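Local coordinates for protein putative surface-anchored fimbrial subunit (Corynebacterium diphtheriae, PDB 3HR6) that forms the shaft of a surface-anchored pilus as its major pilin, stacking tandem Ig-like modules that are stabilised by isopeptide and disulfide bonds, at residues Val9-Gly14 and Pro139-Leu144; Lys33-Ser38 and Lys83-Val88; Gln329-Glu334 and Lys341-Ile346; Cys393-Ala398 and Pro407-Val412; Val207-Lys212 and Lys248-Val253. All coordinates share one frame; numbering follows the deposited sequence.

In the fold
Five contacts sample an elongated chain of tandem Ig-like modules. Contacts 1 and 2 lie in the N-terminal pilin domain, their centres about 10 Å apart; residues 33-38 and 83-88 of contact 2 both fall between the two segments of contact 1, and Val34 probably bonds to Ala11. Contact 5 follows along the chain, on strands 206-209 and 251-259 of the Cna-B-like region, with its centre about 24 Å from that of contact 1. Contacts 3 and 4 come last, some 56 and 62 Å from contact 1 between centres, on neighbouring strands 327-333 and 391-398 joined by the Cys333-Cys393 disulfide. Such spacing fits a shaft subunit whose modules are each held together locally.

Contact 1: residues Val9-Gly14 and Pro139-Leu144; sequences VHALMG and PKHQAL
Leu12 and His141 show how a parallel pair of strands is secured by its backbone and then covered by a ring. Leu12 N donates to Pro139 O, and Leu12 O accepts from His141 N at 2.8 Å. Gly14 N carries the pattern one step further, to His141 O. These bonds join strands 5-13 and 131-143, parallel neighbours in the mixed sheet of the N-terminal pilin domain.

From CB the His141 side chain turns at CG, which lies between the backbone N and the carbonyl carbon (chi1 65°), so that one face of the imidazole lies over Leu12 O. CG passes 3.8 Å from Leu12 O, ND1 comes close to the same oxygen at an angle too poor for a hydrogen bond, and His141 CE1 lies 4.1 Å from Ala11 CB. NE2, at the far rim, meets Met13 CB, while Met13 CA sits over one ring face in a CH-pi contact, 4.1 Å from the centroid. On the other side of the sheet Leu12 and Lys140 run side by side, Leu12 CB against Lys140 CD; the lysine's NZ bonds to Tyr138 O.

At the end of the pairing Gln142 turns its amide back, NE2 donating to Gly14 O at 2.9 Å. That oxygen lies in the amide plane, whereas the donor stands tilted from the plane of the carbonyl. Gln142 OE1 is bonded to Ala179 N. With both ends of its amide engaged, Gln142 has its rotation fixed, and the hydrogen bonding between the segments extends beyond the backbone pairing.

Contact 2: residues Lys33-Ser38 and Lys83-Val88; sequences KVDGMS and KTEGGV
Thr84 OG1 is gripped from two sides by the 33-38 loop: it donates to Val34 O at 2.7 Å and accepts from Met37 N at 3.0 Å. Its first torsion sets the hydroxyl between the backbone N and the carbonyl carbon (chi1 53°), facing the bend at Asp35-Gly36. The backbone of the same threonine bonds to the same loop twice more, Thr84 O accepting from Gly36 N and Thr84 N donating to Met37 O.

A second polar focus is Asp35. Its OD1 takes the N-H of Gly87 on the syn lone pair at 2.6 Å, reaching the type I' turn that runs from Glu85 to Val88. Lys33 lays its aliphatic chain along Gly87, CD being 3.6 Å from Gly87 O, and a water accepting a weak bond from Lys33 NZ donates to Gly86 O. Gly87 O also bonds to His10 ND1 of strand 5-13.

Asp35 OD2 and Glu85 OE1 stand 4.4 Å apart, so a mild repulsion between the two carboxylates is possible. Two loops of the N-terminal pilin domain, at the ends of strands 38-44 and 76-83, are thus matched mainly by polar side chains meeting backbone groups.

Contact 3: residues Gln329-Glu334 and Lys341-Ile346; sequences QLHRCE and KSDPPI
His331 and Asp343 cross at a slant, with imidazole and carboxylate planes 51° apart, yet the accepting oxygen, Asp343 OD2, lies almost exactly in the ring plane. His331 ND1 donates to Asp343 OD2 at 2.6 Å, approaching on the anti side of the carboxylate. A second donor, Arg332 N, reaches the same oxygen at 2.9 Å from above the carboxylate plane. Two N-H groups thus hold OD2 from different directions, which should limit the turning of the carboxylate. The aspartate reaches this position because its CG is anti to the backbone N (chi1 -168°), extending the carboxylate toward the strand.

Pro345 CA rests over one face of the His331 ring, a CH-pi contact 4.2 Å from the centroid, while its CB and CG lie alongside the Gln329 amide, whose NE2 bonds to Gln352 O. Here the loop after strand 327-333 folds back across that strand, itself a member of the four-stranded antiparallel sheet of an Ig-like module. Ile346 N secures it by donating to Leu330 O at 2.8 Å, and a bridging water joins Leu330 N to Ile346 O.

Ile346 slants across Leu330, its CD1 being 3.9 Å from Leu330 CG. The Ile346 side chain also lies about 4 Å from that of Gln158, a calcium ligand, and about 10 Å from the calcium ion. Arg332 turns its guanidinium elsewhere, NE bonding to Lys388 O.

Contact 4: residues Cys393-Ala398 and Pro407-Val412; sequences CLVETA and PKPVIV
Cys393 holds SG between its backbone N and carbonyl carbon (chi1 53°), which sends the sulfur along the flank of Pro409, while Leu394 has its CG anti to the carbonyl carbon (chi1 -69°) and carries its methyls toward Val412 on the other face of the sheet. On the cysteine face, Cys393 CB lies 3.8 Å from Pro409 CB and equally near Ile411 CD1. The sulfur continues into the disulfide with Cys333 of strand 327-333, so Pro409 packs beside the covalent link.

Leu394 and Val410 form the antiparallel hydrogen-bonded pair of the beta hairpin made by strands 391-398 and 410-412. Leu394 N donates to Val410 O at 2.9 Å and Val410 N returns a bond to Leu394 O at 2.8 Å, this last donor lying in the carbonyl plane. Strand 410-412 is one of the two outer strands of its four-stranded sheet within the chain.

On the face of Leu394 and Val410, Leu394 CD1 meets Val412 CG2 at 3.8 Å, the two side chains slanting past each other; Ile311 and Val428 extend the apolar layer. Val395 lies alongside Pro409, with CG2 facing its CG. Beyond Pro409 the chain leaves strand 391-398, and a water accepts from Glu396 N and donates to Lys408 O.

Contact 5: residues Val207-Lys212 and Lys248-Val253; sequences VTLGGK and KDQELV
Backbone hydrogen bonds between Thr208 and Val253 set the register here, where strands 206-209 and 251-259 run antiparallel in a five-stranded sheet of the Cna-B-like region. Thr208 N donates to Val253 O, in the carbonyl plane, and Val253 N returns the bond to Thr208 O at 2.8 Å. A third, Gly210 N to Glu251 O at 2.9 Å, extends the pairing into the type I' turn from Leu209 to Lys212.

Packing contacts gather on the face of Leu209 and Leu252. With CG anti to the backbone N (chi1 179°), the Leu252 side chain slants past Val207 and brings CD1 to 3.8 Å from CG1 of Val207. Leu209 CD1 lies 4.2 Å from Leu252 CB. Phe187 and Val189 of strand 187-192 cover Leu252 from beyond the sheet. On the opposite face Thr208 and Val253 pack side by side, Thr208 OG1 being 3.5 Å from Val253 CB.

On that face of Thr208 and Val253 a water joins three groups: it hydrogen-bonds to Thr208 OG1 at 2.7 Å, accepts from Gly211 N and donates to Glu251 O. Beside the turn, Gln250 brings its OE1 to 3.5 Å from Gly210 CA, although its hydrogen bond is to His247. The Glu251 carboxylate makes its salt bridge to Lys174.

Glu251 O is therefore held by both a backbone N-H and a water, which ties the turn to the strand on the side of Thr208, while Leu209 and Leu252 pack on the reverse.

Contact 1: residues Val9-Gly14 and Pro139-Leu144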
# COMPACT_ATOMS: atom_id res chain seq x y z
N VAL A 9 -19.83 23.79 -5.55
CA VAL A 9 -19.92 22.34 -5.53
C VAL A 9 -19.64 21.84 -4.11
O VAL A 9 -18.55 22.02 -3.59
CB VAL A 9 -18.92 21.66 -6.50
CG1 VAL A 9 -19.14 20.16 -6.50
CG2 VAL A 9 -19.05 22.21 -7.91
N HIS A 10 -20.62 21.14 -3.55
CA HIS A 10 -20.48 20.47 -2.26
C HIS A 10 -20.41 18.95 -2.47
O HIS A 10 -21.36 18.33 -2.92
CB HIS A 10 -21.68 20.81 -1.38
CG HIS A 10 -21.93 22.27 -1.22
ND1 HIS A 10 -21.19 23.06 -0.36
CD2 HIS A 10 -22.82 23.10 -1.82
CE1 HIS A 10 -21.64 24.30 -0.42
NE2 HIS A 10 -22.62 24.35 -1.30
N ALA A 11 -19.29 18.35 -2.09
CA ALA A 11 -19.06 16.96 -2.33
C ALA A 11 -19.57 16.17 -1.15
O ALA A 11 -19.00 16.22 -0.08
CB ALA A 11 -17.56 16.73 -2.51
N LEU A 12 -20.68 15.47 -1.35
CA LEU A 12 -21.32 14.71 -0.27
C LEU A 12 -20.91 13.26 -0.29
O LEU A 12 -20.90 12.62 -1.36
CB LEU A 12 -22.83 14.80 -0.45
CG LEU A 12 -23.47 16.01 0.21
CD1 LEU A 12 -22.69 17.31 0.07
CD2 LEU A 12 -24.95 16.12 -0.18
N MET A 13 -20.58 12.71 0.87
CA MET A 13 -20.31 11.28 1.01
C MET A 13 -21.60 10.54 1.36
O MET A 13 -22.17 10.77 2.44
CB MET A 13 -19.26 11.05 2.10
CG MET A 13 -19.05 9.59 2.43
SD MET A 13 -17.66 9.28 3.50
CE MET A 13 -18.16 10.23 4.96
N GLY A 14 -22.05 9.64 0.50
CA GLY A 14 -23.25 8.85 0.79
C GLY A 14 -23.90 8.35 -0.47
O GLY A 14 -23.38 8.58 -1.57
N PRO A 139 -23.24 16.79 -5.57
CA PRO A 139 -22.90 15.46 -6.07
C PRO A 139 -22.46 14.51 -4.93
O PRO A 139 -21.78 14.96 -4.00
CB PRO A 139 -21.75 15.75 -7.03
CG PRO A 139 -21.10 16.96 -6.43
CD PRO A 139 -22.26 17.80 -6.04
N LYS A 140 -22.89 13.25 -4.99
CA LYS A 140 -22.55 12.23 -4.02
C LYS A 140 -21.41 11.36 -4.52
O LYS A 140 -21.35 11.01 -5.68
CB LYS A 140 -23.75 11.30 -3.74
CG LYS A 140 -24.72 11.80 -2.69
CD LYS A 140 -25.31 13.17 -2.92
CE LYS A 140 -26.68 13.23 -3.63
NZ LYS A 140 -27.18 14.66 -3.68
N HIS A 141 -20.52 11.01 -3.61
CA HIS A 141 -19.48 10.01 -3.87
C HIS A 141 -19.49 9.03 -2.72
O HIS A 141 -20.14 9.25 -1.70
CB HIS A 141 -18.10 10.64 -4.00
CG HIS A 141 -17.63 11.27 -2.74
ND1 HIS A 141 -17.84 12.59 -2.44
CD2 HIS A 141 -17.01 10.73 -1.66
CE1 HIS A 141 -17.36 12.85 -1.24
NE2 HIS A 141 -16.84 11.74 -0.74
N GLN A 142 -18.78 7.92 -2.90
CA GLN A 142 -18.69 6.90 -1.86
C GLN A 142 -17.25 6.69 -1.49
O GLN A 142 -16.37 6.67 -2.32
CB GLN A 142 -19.36 5.58 -2.27
CG GLN A 142 -20.89 5.64 -2.49
CD GLN A 142 -21.31 6.17 -3.83
OE1 GLN A 142 -20.92 5.64 -4.88
NE2 GLN A 142 -22.12 7.24 -3.82
N ALA A 143 -17.03 6.55 -0.20
CA ALA A 143 -15.71 6.34 0.32
C ALA A 143 -15.21 4.91 0.05
O ALA A 143 -15.98 3.96 -0.07
CB ALA A 143 -15.70 6.62 1.85
N LEU A 144 -13.89 4.82 -0.01
CA LEU A 144 -13.15 3.57 -0.03
C LEU A 144 -12.54 3.36 1.35
O LEU A 144 -11.89 4.26 1.92
CB LEU A 144 -12.05 3.62 -1.08
CG LEU A 144 -12.57 3.50 -2.51
CD1 LEU A 144 -11.60 4.13 -3.51
CD2 LEU A 144 -12.83 2.05 -2.78

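Contact 2: residues Lys33-Ser38 and Lys83-Val88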
# COMPACT_ATOMS: atom_id res chain seq x y z
N LYS A 33 -20.37 16.72 4.08
CA LYS A 33 -19.54 17.31 3.02
C LYS A 33 -18.09 16.86 3.25
O LYS A 33 -17.69 16.57 4.38
CB LYS A 33 -19.63 18.84 3.00
CG LYS A 33 -21.04 19.36 2.74
CD LYS A 33 -21.07 20.86 2.78
CE LYS A 33 -22.48 21.42 2.70
NZ LYS A 33 -22.41 22.86 2.98
N VAL A 34 -17.34 16.74 2.17
CA VAL A 34 -15.99 16.20 2.25
C VAL A 34 -15.03 17.21 1.64
O VAL A 34 -15.31 17.84 0.61
CB VAL A 34 -15.92 14.87 1.49
CG1 VAL A 34 -14.48 14.27 1.47
CG2 VAL A 34 -16.94 13.86 2.09
N ASP A 35 -13.89 17.42 2.31
CA ASP A 35 -12.86 18.28 1.74
C ASP A 35 -11.88 17.49 0.89
O ASP A 35 -11.81 16.28 0.97
CB ASP A 35 -12.17 19.06 2.86
CG ASP A 35 -13.05 20.16 3.41
OD1 ASP A 35 -13.92 20.68 2.68
OD2 ASP A 35 -12.86 20.52 4.57
N GLY A 36 -11.18 18.22 0.02
CA GLY A 36 -10.15 17.64 -0.82
C GLY A 36 -10.69 16.91 -2.03
O GLY A 36 -9.97 16.16 -2.66
N MET A 37 -11.99 17.08 -2.32
CA MET A 37 -12.59 16.42 -3.47
C MET A 37 -12.38 17.33 -4.66
O MET A 37 -12.65 18.52 -4.58
CB MET A 37 -14.06 16.11 -3.22
CG MET A 37 -14.27 15.14 -2.07
SD MET A 37 -13.74 13.48 -2.47
CE MET A 37 -12.17 13.32 -1.59
N SER A 38 -11.91 16.75 -5.76
CA SER A 38 -11.41 17.51 -6.89
C SER A 38 -12.44 17.52 -8.01
O SER A 38 -12.93 16.47 -8.42
CB SER A 38 -10.10 16.89 -7.39
OG SER A 38 -9.69 17.56 -8.57
N LYS A 83 -10.26 21.84 -5.59
CA LYS A 83 -10.64 20.92 -4.54
C LYS A 83 -11.58 21.60 -3.54
O LYS A 83 -11.52 22.81 -3.31
CB LYS A 83 -9.38 20.42 -3.83
CG LYS A 83 -8.63 19.38 -4.62
CD LYS A 83 -7.32 19.02 -3.92
CE LYS A 83 -6.59 17.94 -4.65
NZ LYS A 83 -6.06 18.49 -5.92
N THR A 84 -12.48 20.82 -2.97
CA THR A 84 -13.36 21.37 -1.95
C THR A 84 -12.53 21.73 -0.70
O THR A 84 -11.54 21.05 -0.34
CB THR A 84 -14.45 20.37 -1.60
OG1 THR A 84 -13.85 19.11 -1.25
CG2 THR A 84 -15.41 20.18 -2.81
N GLU A 85 -12.89 22.83 -0.09
CA GLU A 85 -12.33 23.25 1.20
C GLU A 85 -13.48 23.87 1.96
O GLU A 85 -14.30 24.60 1.38
CB GLU A 85 -11.18 24.23 0.99
CG GLU A 85 -10.41 24.58 2.28
CD GLU A 85 -9.66 23.39 2.93
OE1 GLU A 85 -9.53 22.28 2.35
OE2 GLU A 85 -9.19 23.60 4.07
N GLY A 86 -13.58 23.56 3.25
CA GLY A 86 -14.74 23.99 4.04
C GLY A 86 -16.05 23.46 3.48
O GLY A 86 -17.10 24.14 3.59
N GLY A 87 -15.97 22.30 2.84
CA GLY A 87 -17.11 21.60 2.28
C GLY A 87 -17.53 22.05 0.90
O GLY A 87 -18.52 21.55 0.38
N VAL A 88 -16.79 22.97 0.29
CA VAL A 88 -17.23 23.54 -0.98
C VAL A 88 -16.08 23.86 -1.93
O VAL A 88 -15.02 24.27 -1.50
CB VAL A 88 -18.07 24.80 -0.73
CG1 VAL A 88 -17.23 25.99 -0.15
CG2 VAL A 88 -18.82 25.24 -2.00
O HOH W 1 -19.60 24.48 2.54

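Contact 3: residues Gln329-Glu334 and Lys341-Ile346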
# COMPACT_ATOMS: atom_id res chain seq x y z
N GLN A 329 27.62 -20.66 14.75
CA GLN A 329 26.27 -20.78 14.26
C GLN A 329 25.34 -20.02 15.18
O GLN A 329 25.55 -19.87 16.41
CB GLN A 329 25.88 -22.24 14.07
CG GLN A 329 26.74 -22.96 13.09
CD GLN A 329 26.21 -24.35 12.81
OE1 GLN A 329 26.21 -25.21 13.69
NE2 GLN A 329 25.83 -24.59 11.56
N LEU A 330 24.29 -19.48 14.57
CA LEU A 330 23.27 -18.73 15.30
C LEU A 330 22.09 -19.65 15.65
O LEU A 330 21.64 -20.44 14.84
CB LEU A 330 22.82 -17.53 14.48
CG LEU A 330 21.82 -16.56 15.15
CD1 LEU A 330 22.45 -15.84 16.33
CD2 LEU A 330 21.28 -15.56 14.09
N HIS A 331 21.63 -19.53 16.89
CA HIS A 331 20.65 -20.41 17.47
C HIS A 331 19.70 -19.60 18.32
O HIS A 331 19.90 -18.40 18.51
CB HIS A 331 21.33 -21.43 18.37
CG HIS A 331 21.94 -22.59 17.64
ND1 HIS A 331 21.18 -23.63 17.15
CD2 HIS A 331 23.23 -22.88 17.34
CE1 HIS A 331 21.98 -24.53 16.59
NE2 HIS A 331 23.23 -24.09 16.69
N ARG A 332 18.68 -20.26 18.83
CA ARG A 332 17.78 -19.75 19.84
C ARG A 332 18.03 -20.53 21.14
O ARG A 332 18.31 -21.73 21.10
CB ARG A 332 16.32 -19.92 19.43
CG ARG A 332 15.94 -19.14 18.17
CD ARG A 332 15.89 -17.67 18.45
NE ARG A 332 14.85 -17.29 19.39
CZ ARG A 332 14.55 -16.06 19.80
NH1 ARG A 332 15.24 -15.02 19.33
NH2 ARG A 332 13.56 -15.89 20.69
N CYS A 333 17.96 -19.80 22.25
CA CYS A 333 18.21 -20.34 23.58
C CYS A 333 17.01 -20.07 24.50
O CYS A 333 16.25 -19.11 24.28
CB CYS A 333 19.51 -19.71 24.14
SG CYS A 333 21.06 -20.46 23.57
N GLU A 334 16.83 -20.92 25.51
CA GLU A 334 15.87 -20.72 26.57
C GLU A 334 16.48 -19.77 27.60
O GLU A 334 17.67 -19.42 27.52
CB GLU A 334 15.50 -22.06 27.23
CG GLU A 334 14.84 -23.04 26.30
CD GLU A 334 13.47 -22.60 25.80
OE1 GLU A 334 12.88 -21.62 26.31
OE2 GLU A 334 12.97 -23.27 24.86
N LYS A 341 15.20 -26.93 22.48
CA LYS A 341 15.17 -28.34 22.05
C LYS A 341 15.16 -28.44 20.52
O LYS A 341 14.39 -27.77 19.85
CB LYS A 341 13.94 -29.03 22.64
CG LYS A 341 13.75 -30.49 22.22
CD LYS A 341 12.61 -31.17 22.99
CE LYS A 341 12.25 -32.51 22.36
NZ LYS A 341 13.39 -33.48 22.43
N SER A 342 16.04 -29.28 19.98
CA SER A 342 16.12 -29.53 18.53
C SER A 342 16.34 -28.27 17.70
O SER A 342 15.98 -28.23 16.51
CB SER A 342 14.89 -30.27 18.00
OG SER A 342 14.63 -31.44 18.77
N ASP A 343 16.98 -27.26 18.30
CA ASP A 343 17.15 -25.97 17.63
C ASP A 343 18.12 -26.05 16.46
O ASP A 343 19.27 -26.41 16.65
CB ASP A 343 17.71 -24.93 18.59
CG ASP A 343 17.63 -23.53 18.01
OD1 ASP A 343 16.46 -23.06 17.84
OD2 ASP A 343 18.70 -22.95 17.71
N PRO A 344 17.66 -25.70 15.26
CA PRO A 344 18.52 -25.74 14.09
C PRO A 344 19.37 -24.48 13.98
O PRO A 344 18.98 -23.42 14.49
CB PRO A 344 17.53 -25.78 12.92
CG PRO A 344 16.38 -24.99 13.43
CD PRO A 344 16.27 -25.33 14.90
N PRO A 345 20.49 -24.56 13.29
CA PRO A 345 21.22 -23.34 13.00
C PRO A 345 20.33 -22.43 12.17
O PRO A 345 19.51 -22.91 11.35
CB PRO A 345 22.40 -23.83 12.17
CG PRO A 345 22.51 -25.27 12.49
CD PRO A 345 21.14 -25.73 12.67
N ILE A 346 20.47 -21.15 12.41
CA ILE A 346 19.71 -20.15 11.69
C ILE A 346 20.42 -19.83 10.41
O ILE A 346 21.64 -19.60 10.41
CB ILE A 346 19.44 -18.92 12.59
CG1 ILE A 346 18.50 -19.35 13.70
CG2 ILE A 346 18.91 -17.73 11.77
CD1 ILE A 346 18.38 -18.37 14.87
O HOH W 2 23.71 -20.41 12.00
O HOH W 3 13.37 -25.94 24.40

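Contact 4: residues Cys393-Ala398 and Pro407-Val412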
# COMPACT_ATOMS: atom_id res chain seq x y z
N CYS A 393 21.38 -16.89 20.41
CA CYS A 393 22.69 -17.21 20.97
C CYS A 393 23.60 -17.75 19.93
O CYS A 393 23.17 -18.26 18.92
CB CYS A 393 22.57 -18.16 22.16
SG CYS A 393 21.59 -19.64 21.72
N LEU A 394 24.90 -17.62 20.17
CA LEU A 394 25.89 -18.11 19.22
C LEU A 394 26.59 -19.33 19.80
O LEU A 394 26.94 -19.34 20.98
CB LEU A 394 26.92 -17.02 18.98
CG LEU A 394 26.45 -15.78 18.22
CD1 LEU A 394 27.50 -14.59 18.42
CD2 LEU A 394 26.21 -16.10 16.73
N VAL A 395 26.80 -20.32 18.95
CA VAL A 395 27.58 -21.50 19.34
C VAL A 395 28.83 -21.50 18.50
O VAL A 395 28.79 -21.47 17.25
CB VAL A 395 26.79 -22.81 19.11
CG1 VAL A 395 27.73 -24.05 19.25
CG2 VAL A 395 25.60 -22.90 20.04
N GLU A 396 29.98 -21.56 19.18
CA GLU A 396 31.25 -21.66 18.50
C GLU A 396 31.51 -23.10 18.10
O GLU A 396 31.65 -23.96 18.97
CB GLU A 396 32.39 -21.18 19.38
CG GLU A 396 33.69 -21.08 18.61
CD GLU A 396 34.79 -20.47 19.41
OE1 GLU A 396 35.09 -20.94 20.52
OE2 GLU A 396 35.40 -19.54 18.87
N THR A 397 31.56 -23.37 16.80
CA THR A 397 31.73 -24.75 16.29
C THR A 397 33.17 -25.08 15.91
O THR A 397 33.51 -26.25 15.79
CB THR A 397 30.83 -25.02 15.08
OG1 THR A 397 31.17 -24.13 14.02
CG2 THR A 397 29.35 -24.95 15.43
N ALA A 398 34.01 -24.07 15.72
CA ALA A 398 35.41 -24.27 15.43
C ALA A 398 36.18 -23.05 15.92
O ALA A 398 35.62 -21.95 16.06
CB ALA A 398 35.63 -24.52 13.95
N PRO A 407 32.36 -23.52 25.69
CA PRO A 407 31.44 -24.63 26.03
C PRO A 407 29.93 -24.34 26.04
O PRO A 407 29.12 -25.27 25.93
CB PRO A 407 31.88 -25.03 27.44
CG PRO A 407 32.63 -23.84 27.97
CD PRO A 407 33.21 -23.12 26.82
N LYS A 408 29.56 -23.07 26.19
CA LYS A 408 28.16 -22.70 26.31
C LYS A 408 27.82 -21.72 25.19
O LYS A 408 28.71 -21.01 24.70
CB LYS A 408 27.86 -22.09 27.67
CG LYS A 408 27.96 -23.08 28.84
CD LYS A 408 27.39 -22.48 30.13
CE LYS A 408 27.48 -23.42 31.34
NZ LYS A 408 26.94 -24.79 31.09
N PRO A 409 26.54 -21.69 24.80
CA PRO A 409 26.09 -20.64 23.88
C PRO A 409 26.33 -19.26 24.47
O PRO A 409 26.22 -19.08 25.69
CB PRO A 409 24.60 -20.93 23.72
CG PRO A 409 24.45 -22.37 24.04
CD PRO A 409 25.47 -22.65 25.11
N VAL A 410 26.66 -18.29 23.61
CA VAL A 410 26.85 -16.90 24.01
C VAL A 410 25.53 -16.17 23.71
O VAL A 410 25.17 -16.03 22.54
CB VAL A 410 28.00 -16.23 23.22
CG1 VAL A 410 28.17 -14.78 23.63
CG2 VAL A 410 29.32 -16.96 23.41
N ILE A 411 24.84 -15.72 24.77
CA ILE A 411 23.54 -15.08 24.60
C ILE A 411 23.78 -13.76 23.88
O ILE A 411 24.73 -13.04 24.19
CB ILE A 411 22.80 -14.83 25.94
CG1 ILE A 411 22.57 -16.15 26.68
CG2 ILE A 411 21.44 -14.14 25.66
CD1 ILE A 411 22.02 -17.25 25.80
N VAL A 412 22.97 -13.51 22.87
CA VAL A 412 23.01 -12.25 22.15
C VAL A 412 21.61 -11.68 22.18
O VAL A 412 20.68 -12.28 21.65
CB VAL A 412 23.54 -12.44 20.72
CG1 VAL A 412 23.52 -11.11 19.95
CG2 VAL A 412 24.94 -13.06 20.74
O HOH W 4 29.81 -21.92 22.00

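Contact 5: residues Val207-Lys212 and Lys248-Val253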
# COMPACT_ATOMS: atom_id res chain seq x y z
N VAL A 207 -5.90 -14.17 -6.02
CA VAL A 207 -6.91 -13.15 -5.96
C VAL A 207 -8.23 -13.86 -5.71
O VAL A 207 -8.64 -14.79 -6.48
CB VAL A 207 -7.00 -12.31 -7.23
CG1 VAL A 207 -8.04 -11.20 -7.08
CG2 VAL A 207 -5.65 -11.72 -7.66
N THR A 208 -8.91 -13.42 -4.65
CA THR A 208 -10.23 -13.93 -4.33
C THR A 208 -11.19 -12.76 -4.07
O THR A 208 -10.79 -11.70 -3.60
CB THR A 208 -10.20 -14.83 -3.10
OG1 THR A 208 -9.87 -14.07 -1.94
CG2 THR A 208 -9.15 -15.94 -3.24
N LEU A 209 -12.45 -12.96 -4.41
CA LEU A 209 -13.53 -12.02 -4.10
C LEU A 209 -14.58 -12.76 -3.30
O LEU A 209 -15.15 -13.72 -3.79
CB LEU A 209 -14.14 -11.47 -5.39
CG LEU A 209 -15.26 -10.43 -5.28
CD1 LEU A 209 -14.79 -9.21 -4.47
CD2 LEU A 209 -15.77 -10.03 -6.64
N GLY A 210 -14.84 -12.34 -2.07
CA GLY A 210 -15.86 -13.03 -1.26
C GLY A 210 -15.43 -14.47 -0.98
O GLY A 210 -16.29 -15.36 -0.85
N GLY A 211 -14.12 -14.66 -0.88
CA GLY A 211 -13.49 -15.94 -0.70
C GLY A 211 -13.59 -16.87 -1.91
O GLY A 211 -13.20 -18.02 -1.82
N LYS A 212 -14.05 -16.36 -3.05
CA LYS A 212 -14.13 -17.15 -4.28
C LYS A 212 -13.05 -16.73 -5.28
O LYS A 212 -12.73 -15.56 -5.42
CB LYS A 212 -15.49 -16.99 -4.94
CG LYS A 212 -16.68 -17.63 -4.20
CD LYS A 212 -17.96 -17.27 -4.92
CE LYS A 212 -19.23 -17.64 -4.17
NZ LYS A 212 -20.41 -17.22 -4.98
N LYS A 248 -21.04 -5.84 -2.71
CA LYS A 248 -20.81 -4.80 -1.70
C LYS A 248 -20.45 -5.45 -0.38
O LYS A 248 -21.02 -6.48 -0.02
CB LYS A 248 -22.02 -3.92 -1.57
CG LYS A 248 -23.25 -4.61 -1.09
CD LYS A 248 -24.46 -3.70 -1.38
CE LYS A 248 -25.75 -4.39 -1.08
NZ LYS A 248 -25.79 -4.73 0.37
N ASP A 249 -19.47 -4.84 0.28
CA ASP A 249 -18.99 -5.23 1.59
C ASP A 249 -18.24 -6.55 1.66
O ASP A 249 -17.78 -6.94 2.73
CB ASP A 249 -20.10 -5.16 2.65
CG ASP A 249 -20.70 -3.78 2.73
OD1 ASP A 249 -19.95 -2.79 2.78
OD2 ASP A 249 -21.93 -3.70 2.71
N GLN A 250 -18.07 -7.22 0.51
CA GLN A 250 -17.17 -8.38 0.42
C GLN A 250 -15.73 -7.90 0.32
O GLN A 250 -15.47 -6.72 0.06
CB GLN A 250 -17.55 -9.25 -0.79
CG GLN A 250 -18.93 -9.82 -0.68
CD GLN A 250 -19.30 -10.66 -1.88
OE1 GLN A 250 -18.42 -11.05 -2.64
NE2 GLN A 250 -20.57 -10.94 -2.05
N GLU A 251 -14.77 -8.80 0.54
CA GLU A 251 -13.36 -8.45 0.44
C GLU A 251 -12.78 -9.06 -0.81
O GLU A 251 -13.07 -10.20 -1.15
CB GLU A 251 -12.56 -8.90 1.64
CG GLU A 251 -12.99 -8.15 2.87
CD GLU A 251 -12.23 -8.52 4.10
OE1 GLU A 251 -11.40 -9.47 4.11
OE2 GLU A 251 -12.51 -7.82 5.09
N LEU A 252 -12.02 -8.23 -1.50
CA LEU A 252 -11.12 -8.65 -2.53
C LEU A 252 -9.79 -8.89 -1.84
O LEU A 252 -9.22 -7.93 -1.32
CB LEU A 252 -11.01 -7.54 -3.57
CG LEU A 252 -10.06 -7.83 -4.72
CD1 LEU A 252 -10.65 -8.88 -5.61
CD2 LEU A 252 -9.74 -6.52 -5.53
N VAL A 253 -9.25 -10.10 -1.87
CA VAL A 253 -8.02 -10.42 -1.16
C VAL A 253 -6.96 -10.82 -2.16
O VAL A 253 -7.23 -11.67 -2.98
CB VAL A 253 -8.22 -11.56 -0.14
CG1 VAL A 253 -6.87 -11.89 0.55
CG2 VAL A 253 -9.33 -11.15 0.89
O HOH W 5 -11.91 -12.79 -0.76